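Local structure of attaching and effacing protein, pathogenesis factor (Escherichia coli, 4E9L) at residues A[294-300]-A[385-389]; A[327-333]-A[356-362]; A[305-310]-A[393-397]. The protein acts as an adhesin of the intimin/invasin family, and this chain is an internal piece built of immunoglobulin-like domains in a row. All coordinates share one frame; numbering follows the deposited sequence.

Contact 1: residues A[294-300]-A[385-389]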
loop_
_atom_site.group_PDB
_atom_site.type_symbol
_atom_site.label_atom_id
_atom_site.label_comp_id
_atom_site.label_asym_id
_atom_site.label_seq_id
_atom_site.Cartn_x
_atom_site.Cartn_y
_atom_site.Cartn_z
ATOM N N MET A 294 -7.971 -0.746 24.276
ATOM C CA MET A 294 -8.684 -0.372 25.495
ATOM C C MET A 294 -7.819 0.421 26.489
ATOM O O MET A 294 -6.602 0.229 26.575
ATOM C CB MET A 294 -9.443 -1.549 26.122
ATOM C CG MET A 294 -8.599 -2.483 26.934
ATOM S SD MET A 294 -8.631 -2.060 28.700
ATOM C CE MET A 294 -10.376 -2.075 29.012
ATOM N N SER A 295 -8.450 1.359 27.165
ATOM C CA SER A 295 -7.813 2.197 28.156
ATOM C C SER A 295 -8.393 1.771 29.513
ATOM O O SER A 295 -9.609 1.874 29.750
ATOM C CB SER A 295 -8.089 3.671 27.863
ATOM O OG SER A 295 -7.964 4.480 29.021
ATOM N N SER A 296 -7.532 1.258 30.383
ATOM C CA SER A 296 -7.994 0.832 31.703
ATOM C C SER A 296 -8.460 2.047 32.516
ATOM O O SER A 296 -9.458 1.942 33.212
ATOM C CB SER A 296 -6.914 0.039 32.429
ATOM O OG SER A 296 -5.767 0.851 32.576
ATOM N N ALA A 297 -7.827 3.222 32.317
ATOM C CA ALA A 297 -8.216 4.476 32.984
ATOM C C ALA A 297 -9.647 4.951 32.638
ATOM O O ALA A 297 -10.327 5.515 33.492
ATOM C CB ALA A 297 -7.211 5.574 32.647
ATOM N N ASN A 298 -10.118 4.684 31.411
ATOM C CA ASN A 298 -11.439 5.120 30.932
ATOM C C ASN A 298 -12.492 4.025 31.065
ATOM O O ASN A 298 -13.658 4.232 30.730
ATOM C CB ASN A 298 -11.328 5.573 29.464
ATOM C CG ASN A 298 -10.592 6.880 29.298
ATOM O OD1 ASN A 298 -10.347 7.598 30.263
ATOM N ND2 ASN A 298 -10.314 7.268 28.063
ATOM N N SER A 299 -12.077 2.856 31.525
ATOM C CA SER A 299 -12.974 1.711 31.634
ATOM C C SER A 299 -13.438 1.530 33.071
ATOM O O SER A 299 -12.746 1.997 33.980
ATOM C CB SER A 299 -12.287 0.475 31.081
ATOM O OG SER A 299 -12.079 0.650 29.682
ATOM N N THR A 300 -14.637 0.934 33.283
ATOM C CA THR A 300 -15.197 0.759 34.639
ATOM C C THR A 300 -15.805 -0.623 34.845
ATOM O O THR A 300 -16.325 -1.209 33.917
ATOM C CB THR A 300 -16.277 1.834 34.960
ATOM O OG1 THR A 300 -17.388 1.712 34.065
ATOM C CG2 THR A 300 -15.740 3.272 34.937
ATOM N N ASN A 385 -4.928 -6.108 32.463
ATOM C CA ASN A 385 -5.852 -5.525 33.440
ATOM C C ASN A 385 -6.711 -4.513 32.696
ATOM O O ASN A 385 -6.188 -3.703 31.930
ATOM C CB ASN A 385 -5.110 -4.838 34.581
ATOM C CG ASN A 385 -4.443 -5.794 35.538
ATOM O OD1 ASN A 385 -4.528 -7.020 35.422
ATOM N ND2 ASN A 385 -3.759 -5.240 36.505
ATOM N N ALA A 386 -8.022 -4.621 32.849
ATOM C CA ALA A 386 -8.958 -3.813 32.083
ATOM C C ALA A 386 -9.513 -2.574 32.811
ATOM O O ALA A 386 -10.213 -1.767 32.193
ATOM C CB ALA A 386 -10.077 -4.703 31.564
ATOM N N VAL A 387 -9.217 -2.422 34.111
ATOM C CA VAL A 387 -9.602 -1.227 34.883
ATOM C C VAL A 387 -8.387 -0.726 35.657
ATOM O O VAL A 387 -7.450 -1.496 35.860
ATOM C CB VAL A 387 -10.853 -1.368 35.784
ATOM C CG1 VAL A 387 -12.120 -1.591 34.946
ATOM C CG2 VAL A 387 -10.661 -2.461 36.839
ATOM N N ALA A 388 -8.393 0.547 36.076
ATOM C CA ALA A 388 -7.260 1.115 36.831
ATOM C C ALA A 388 -7.108 0.433 38.215
ATOM O O ALA A 388 -5.992 0.086 38.628
ATOM C CB ALA A 388 -7.448 2.619 37.008
ATOM N N GLN A 389 -8.230 0.262 38.916
ATOM C CA GLN A 389 -8.265 -0.336 40.258
ATOM C C GLN A 389 -9.325 -1.431 40.294
ATOM O O GLN A 389 -10.392 -1.255 39.705
ATOM C CB GLN A 389 -8.544 0.740 41.338
ATOM C CG GLN A 389 -7.363 1.717 41.573
ATOM C CD GLN A 389 -6.072 1.018 41.959
ATOM O OE1 GLN A 389 -4.977 1.356 41.495
ATOM N NE2 GLN A 389 -6.171 0.009 42.798
HETATM O O HOH W 1 -10.893 2.513 35.879
#

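Contact 2: residues A[327-333]-A[356-362]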
loop_
_atom_site.group_PDB
_atom_site.type_symbol
_atom_site.label_atom_id
_atom_site.label_comp_id
_atom_site.label_asym_id
_atom_site.label_seq_id
_atom_site.Cartn_x
_atom_site.Cartn_y
_atom_site.Cartn_z
ATOM N N PRO A 327 -16.492 3.775 22.825
ATOM C CA PRO A 327 -16.841 2.451 23.381
ATOM C C PRO A 327 -16.141 1.321 22.613
ATOM O O PRO A 327 -16.077 1.349 21.381
ATOM C CB PRO A 327 -18.367 2.387 23.252
ATOM C CG PRO A 327 -18.732 3.387 22.220
ATOM C CD PRO A 327 -17.651 4.444 22.188
ATOM N N VAL A 328 -15.542 0.370 23.344
ATOM C CA VAL A 328 -14.850 -0.754 22.728
ATOM C C VAL A 328 -15.859 -1.901 22.538
ATOM O O VAL A 328 -16.222 -2.593 23.492
ATOM C CB VAL A 328 -13.536 -1.168 23.434
ATOM C CG1 VAL A 328 -12.902 -2.387 22.740
ATOM C CG2 VAL A 328 -12.556 -0.001 23.488
ATOM N N THR A 329 -16.343 -2.051 21.304
ATOM C CA THR A 329 -17.382 -3.025 20.952
ATOM C C THR A 329 -16.821 -4.287 20.260
ATOM O O THR A 329 -15.762 -4.224 19.647
ATOM C CB THR A 329 -18.495 -2.293 20.148
ATOM O OG1 THR A 329 -19.678 -3.072 20.104
ATOM C CG2 THR A 329 -18.067 -1.895 18.735
ATOM N N GLY A 330 -17.554 -5.398 20.370
ATOM C CA GLY A 330 -17.230 -6.678 19.743
ATOM C C GLY A 330 -15.986 -7.361 20.268
ATOM O O GLY A 330 -15.396 -8.198 19.575
ATOM N N LEU A 331 -15.599 -7.047 21.511
ATOM C CA LEU A 331 -14.394 -7.593 22.107
ATOM C C LEU A 331 -14.691 -8.212 23.463
ATOM O O LEU A 331 -14.783 -7.510 24.493
ATOM C CB LEU A 331 -13.305 -6.504 22.171
ATOM C CG LEU A 331 -11.993 -6.838 22.858
ATOM C CD1 LEU A 331 -11.234 -7.952 22.127
ATOM C CD2 LEU A 331 -11.134 -5.589 23.009
ATOM N N LYS A 332 -14.862 -9.537 23.445
ATOM C CA LYS A 332 -15.141 -10.318 24.642
ATOM C C LYS A 332 -14.001 -10.391 25.684
ATOM O O LYS A 332 -12.916 -10.935 25.424
ATOM C CB LYS A 332 -15.703 -11.711 24.300
ATOM C CG LYS A 332 -16.976 -12.050 25.086
ATOM C CD LYS A 332 -18.205 -11.222 24.669
ATOM C CE LYS A 332 -18.990 -11.834 23.527
ATOM N NZ LYS A 332 -19.627 -13.127 23.907
ATOM N N PRO A 333 -14.293 -9.927 26.908
ATOM C CA PRO A 333 -13.291 -10.004 27.987
ATOM C C PRO A 333 -12.967 -11.439 28.394
ATOM O O PRO A 333 -13.717 -12.367 28.080
ATOM C CB PRO A 333 -13.955 -9.231 29.134
ATOM C CG PRO A 333 -15.045 -8.399 28.462
ATOM C CD PRO A 333 -15.534 -9.281 27.382
ATOM N N GLU A 356 -22.319 -8.869 25.484
ATOM C CA GLU A 356 -22.302 -7.425 25.217
ATOM C C GLU A 356 -23.755 -6.995 25.025
ATOM O O GLU A 356 -24.392 -7.389 24.045
ATOM C CB GLU A 356 -21.410 -7.084 24.002
ATOM C CG GLU A 356 -21.117 -5.596 23.908
ATOM C CD GLU A 356 -20.364 -5.101 22.689
ATOM O OE1 GLU A 356 -19.857 -5.929 21.895
ATOM O OE2 GLU A 356 -20.255 -3.863 22.557
ATOM N N LYS A 357 -24.295 -6.266 26.012
ATOM C CA LYS A 357 -25.706 -5.852 26.072
ATOM C C LYS A 357 -25.935 -4.378 25.694
ATOM O O LYS A 357 -27.073 -3.955 25.430
ATOM C CB LYS A 357 -26.284 -6.167 27.465
ATOM C CG LYS A 357 -26.310 -7.658 27.798
ATOM C CD LYS A 357 -27.539 -8.015 28.625
ATOM C CE LYS A 357 -27.435 -9.328 29.378
ATOM N NZ LYS A 357 -27.554 -10.503 28.473
ATOM N N GLY A 358 -24.858 -3.613 25.715
ATOM C CA GLY A 358 -24.849 -2.218 25.290
ATOM C C GLY A 358 -23.580 -1.969 24.501
ATOM O O GLY A 358 -22.674 -2.804 24.515
ATOM N N ASN A 359 -23.493 -0.825 23.829
ATOM C CA ASN A 359 -22.314 -0.446 23.045
ATOM C C ASN A 359 -21.080 -0.289 23.984
ATOM O O ASN A 359 -21.005 0.658 24.780
ATOM C CB ASN A 359 -22.610 0.859 22.307
ATOM C CG ASN A 359 -21.654 1.142 21.176
ATOM O OD1 ASN A 359 -20.602 0.520 21.038
ATOM N ND2 ASN A 359 -21.996 2.101 20.360
ATOM N N GLY A 360 -20.196 -1.278 23.940
ATOM C CA GLY A 360 -19.032 -1.372 24.829
ATOM C C GLY A 360 -19.384 -1.744 26.266
ATOM O O GLY A 360 -18.582 -1.522 27.175
ATOM N N VAL A 361 -20.579 -2.310 26.497
ATOM C CA VAL A 361 -21.025 -2.679 27.854
ATOM C C VAL A 361 -21.185 -4.184 27.927
ATOM O O VAL A 361 -22.005 -4.742 27.200
ATOM C CB VAL A 361 -22.315 -1.944 28.288
ATOM C CG1 VAL A 361 -22.789 -2.437 29.678
ATOM C CG2 VAL A 361 -22.111 -0.423 28.277
ATOM N N TYR A 362 -20.384 -4.839 28.786
ATOM C CA TYR A 362 -20.380 -6.298 28.914
ATOM C C TYR A 362 -20.900 -6.706 30.283
ATOM O O TYR A 362 -20.506 -6.127 31.305
ATOM C CB TYR A 362 -18.981 -6.881 28.613
ATOM C CG TYR A 362 -18.410 -6.423 27.270
ATOM C CD1 TYR A 362 -17.801 -5.173 27.133
ATOM C CD2 TYR A 362 -18.444 -7.257 26.155
ATOM C CE1 TYR A 362 -17.294 -4.744 25.897
ATOM C CE2 TYR A 362 -17.934 -6.845 24.922
ATOM C CZ TYR A 362 -17.357 -5.586 24.797
ATOM O OH TYR A 362 -16.847 -5.195 23.572
#

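Contact 3: residues A[305-310]-A[393-397]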
loop_
_atom_site.group_PDB
_atom_site.type_symbol
_atom_site.label_atom_id
_atom_site.label_comp_id
_atom_site.label_asym_id
_atom_site.label_seq_id
_atom_site.Cartn_x
_atom_site.Cartn_y
_atom_site.Cartn_z
ATOM N N ASN A 305 -24.461 -5.552 43.713
ATOM C CA ASN A 305 -24.431 -5.687 45.175
ATOM C C ASN A 305 -22.966 -5.647 45.623
ATOM O O ASN A 305 -22.183 -6.508 45.219
ATOM C CB ASN A 305 -25.061 -7.034 45.568
ATOM C CG ASN A 305 -25.304 -7.262 47.055
ATOM O OD1 ASN A 305 -24.956 -6.449 47.915
ATOM N ND2 ASN A 305 -25.944 -8.371 47.377
ATOM N N LYS A 306 -22.599 -4.664 46.461
ATOM C CA LYS A 306 -21.235 -4.556 46.997
ATOM C C LYS A 306 -20.975 -5.482 48.198
ATOM O O LYS A 306 -19.817 -5.688 48.559
ATOM C CB LYS A 306 -20.850 -3.101 47.313
ATOM C CG LYS A 306 -21.845 -2.323 48.172
ATOM C CD LYS A 306 -21.432 -0.854 48.337
ATOM C CE LYS A 306 -21.645 -0.026 47.095
ATOM N NZ LYS A 306 -21.130 1.352 47.265
ATOM N N THR A 307 -22.042 -6.038 48.808
ATOM C CA THR A 307 -21.919 -6.948 49.965
ATOM C C THR A 307 -22.695 -8.259 49.710
ATOM O O THR A 307 -23.640 -8.562 50.447
ATOM C CB THR A 307 -22.372 -6.263 51.282
ATOM O OG1 THR A 307 -23.789 -6.058 51.228
ATOM C CG2 THR A 307 -21.627 -4.952 51.571
ATOM N N PRO A 308 -22.325 -9.060 48.680
ATOM C CA PRO A 308 -23.084 -10.294 48.423
ATOM C C PRO A 308 -22.732 -11.365 49.426
ATOM O O PRO A 308 -21.662 -11.326 50.024
ATOM C CB PRO A 308 -22.643 -10.694 47.011
ATOM C CG PRO A 308 -21.234 -10.169 46.919
ATOM C CD PRO A 308 -21.195 -8.910 47.738
ATOM N N THR A 309 -23.639 -12.294 49.633
ATOM C CA THR A 309 -23.412 -13.394 50.568
ATOM C C THR A 309 -22.619 -14.476 49.839
ATOM O O THR A 309 -22.727 -14.589 48.611
ATOM C CB THR A 309 -24.781 -13.887 51.102
ATOM O OG1 THR A 309 -25.360 -12.829 51.860
ATOM C CG2 THR A 309 -24.677 -15.133 51.995
ATOM N N VAL A 310 -21.814 -15.250 50.588
ATOM C CA VAL A 310 -21.071 -16.409 50.086
ATOM C C VAL A 310 -22.013 -17.296 49.266
ATOM O O VAL A 310 -23.192 -17.452 49.618
ATOM C CB VAL A 310 -20.377 -17.243 51.216
ATOM C CG1 VAL A 310 -19.174 -16.498 51.788
ATOM C CG2 VAL A 310 -21.357 -17.645 52.336
ATOM N N LEU A 393 -15.289 -6.038 46.647
ATOM C CA LEU A 393 -16.522 -6.486 47.278
ATOM C C LEU A 393 -16.223 -6.978 48.704
ATOM O O LEU A 393 -15.104 -7.416 48.988
ATOM C CB LEU A 393 -17.195 -7.622 46.460
ATOM C CG LEU A 393 -17.496 -7.358 44.974
ATOM C CD1 LEU A 393 -18.031 -8.625 44.283
ATOM C CD2 LEU A 393 -18.481 -6.202 44.785
ATOM N N ASN A 394 -17.214 -6.887 49.597
ATOM C CA ASN A 394 -17.084 -7.421 50.956
ATOM C C ASN A 394 -18.079 -8.568 51.065
ATOM O O ASN A 394 -19.278 -8.344 51.214
ATOM C CB ASN A 394 -17.314 -6.317 51.993
ATOM C CG ASN A 394 -16.133 -5.369 52.037
ATOM O OD1 ASN A 394 -15.044 -5.708 52.513
ATOM N ND2 ASN A 394 -16.282 -4.202 51.448
ATOM N N VAL A 395 -17.594 -9.805 50.897
ATOM C CA VAL A 395 -18.471 -10.980 50.877
ATOM C C VAL A 395 -18.921 -11.340 52.293
ATOM O O VAL A 395 -18.078 -11.551 53.159
ATOM C CB VAL A 395 -17.842 -12.177 50.105
ATOM C CG1 VAL A 395 -18.856 -13.309 49.907
ATOM C CG2 VAL A 395 -17.295 -11.720 48.749
ATOM N N ALA A 396 -20.251 -11.405 52.506
ATOM C CA ALA A 396 -20.892 -11.701 53.789
ATOM C C ALA A 396 -20.944 -13.214 54.030
ATOM O O ALA A 396 -21.221 -13.961 53.104
ATOM C CB ALA A 396 -22.297 -11.109 53.802
ATOM N N GLY A 397 -20.653 -13.643 55.259
ATOM C CA GLY A 397 -20.626 -15.048 55.657
ATOM C C GLY A 397 -21.981 -15.725 55.745
ATOM O O GLY A 397 -23.005 -15.069 55.939
HETATM O O HOH W 2 -18.756 -3.793 50.203
#

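Contact 1: residues A[294-300]-A[385-389]
Ser296 and Val387 bring two loops together with their CA atoms 4.1 Å apart, where 294-300 bends into a type I turn from Ser296 to Ser299. The lead-in between strands 278-290 and 300-303 here meets the loop between strands 384-385 and 391-395. The backbones touch through two CA-H...O contacts. Ser296 CA faces Ala386 O at 3.5 Å, and Val387 CA faces Ser296 O at 3.6 Å. A water adds a polar link: it donates to Ser299 O at 2.7 Å and accepts from Ala388 N at 3.2 Å.

Met294 reaches over with its methyl end. Its chain is bent at chi2 and chi3, which brings Met294 CE to 3.2 Å from Ala386 O and also against the Ala386 methyl. Ser299 CB lies 3.3 Å from Ala386 O. The hydroxyl is used elsewhere: Ser299 OG donates to Ser295 O at 2.8 Å and is also hydrogen-bonded to Lys321 N. Ser295 OG takes the N-H of Asn298 in an ST motif, a further bond within the turn region. Val387 lays CG1 along the backbone of Ser299 and Thr300. Phe318 of strand 313-319 packs against Met294, Ala386 and Val387.

Ala386 O is met by three carbons: Met294 CE, Ser296 CA and Ser299 CB. It is buried here without a conventional polar partner in the model. The contact rests largely on packing, C-H...O contacts and a water bridge.

Contact 2: residues A[327-333]-A[356-362]
Tyr362 and Glu356 stand side by side and both point their polar ends at the backbone of 327-333. The phenol ring lies between two aliphatic groups. Glu356 CG sits 3.6 Å above one face of the Tyr362 ring, offset toward the rim, and Pro333 CG lies over the opposite face. Tyr362 OH works in both directions. Tyr362 OH donates to Val328 O at 2.7 Å, which lies at the ring edge in the ring plane, and accepts from Leu331 N at 3.0 Å in a fairly straight bond (162°). The loop is clasped on both sides of Gly330.

Glu356 is extended, with CG anti to the backbone N (chi1 -167°). Its two oxygens take neighbouring donors of the loop, both on the syn side and somewhat out of the carboxylate plane. Glu356 OE1 takes Gly330 N at 2.8 Å. Glu356 OE2 takes Thr329 OG1 at 2.6 Å, the two side chains crossing at about a right angle. Glu356 OE2 also receives Gly360 N at 2.9 Å, on its anti side. Three bonds thus fix the rotation of the carboxylate and tie the loop to the turn. Asn359 OD1 is set against Pro327 CG at 3.6 Å. Lys332 runs past the ring edge to the carbonyl of Trp354.

Glu356 and Tyr362 come from adjoining strands, 350-358 and 361-367. These are joined by a type II turn from Gly358 to Val361, with a classic beta bulge where Lys357 and Gly358 face Val361. This is a bulged beta hairpin at one end of an immunoglobulin-like beta sandwich, with an interstrand loop laid across its turn.

Contact 3: residues A[305-310]-A[393-397]
Pro308 O and Lys306 O receive the N-H groups of Ala396 and Asn394, and Val310 N donates to Ala396 O. Asn394 N meets Lys306 O at 3.0 Å and almost straight (172°). Ala396 N to Pro308 O and Val310 N to Ala396 O are both 2.9 Å. The two segments run in the same direction, a short parallel pairing with a bridge between Thr309 and Ala396. Between these bonds Thr307 CA leans on Asn394 O at 3.2 Å, a CA-H...O contact.

The side chains add an apolar layer on one flank. Val395 swings CG1 anti to its own backbone N (chi1 -171°), which brings it against Val310, with Val395 CG1 and Val310 CG1 3.7 Å apart. Pro308 CD lies near Leu393 CB more loosely. Thr309 is on the exposed side, with OG1 near Ala396 CB.

A second shell sets these atoms in place. Asn305 OD1 accepts from Thr307 N at 3.1 Å in an Asx turn, with the donor well above the carbonyl plane. A water donates to Lys306 O at 2.7 Å and accepts from Asn394 ND2, giving Lys306 O two donors. Further out, Leu368 packs on both Pro308 and Val395, and Ala372 on Val310. Leu393 and Val395 pair through their backbones with Leu375 and Gly373.

The loop between strands 300-303 and 313-319 thus crosses to the other sheet and joins the end of strand 391-395, much as A' pairs with G in many immunoglobulin-like domains. The polar work is done mainly by backbone groups. Val310, Val395, Pro308 and Leu393 form the apolar side, and Pro308, which has no N-H, still contributes its carbonyl.

All three contacts lie in the last immunoglobulin-like domain modelled. Each is partly buried, with a few buried residues beside exposed ones. Contacts 1 and 2 have centres about 14 Å apart, while the centre of contact 3 is about 23 Å from that of contact 1 and about 26 Å from that of contact 2. Strand 300-303 runs between the first segments of contacts 1 and 3, and strand 391-395 follows or carries their second. Contact 2 is nested inside the loop that each of them closes. Contacts 1 and 2, toward the end facing the preceding domain, use loop packing and side-chain bonds. Contact 3, near the C-terminus, uses short parallel backbone pairing.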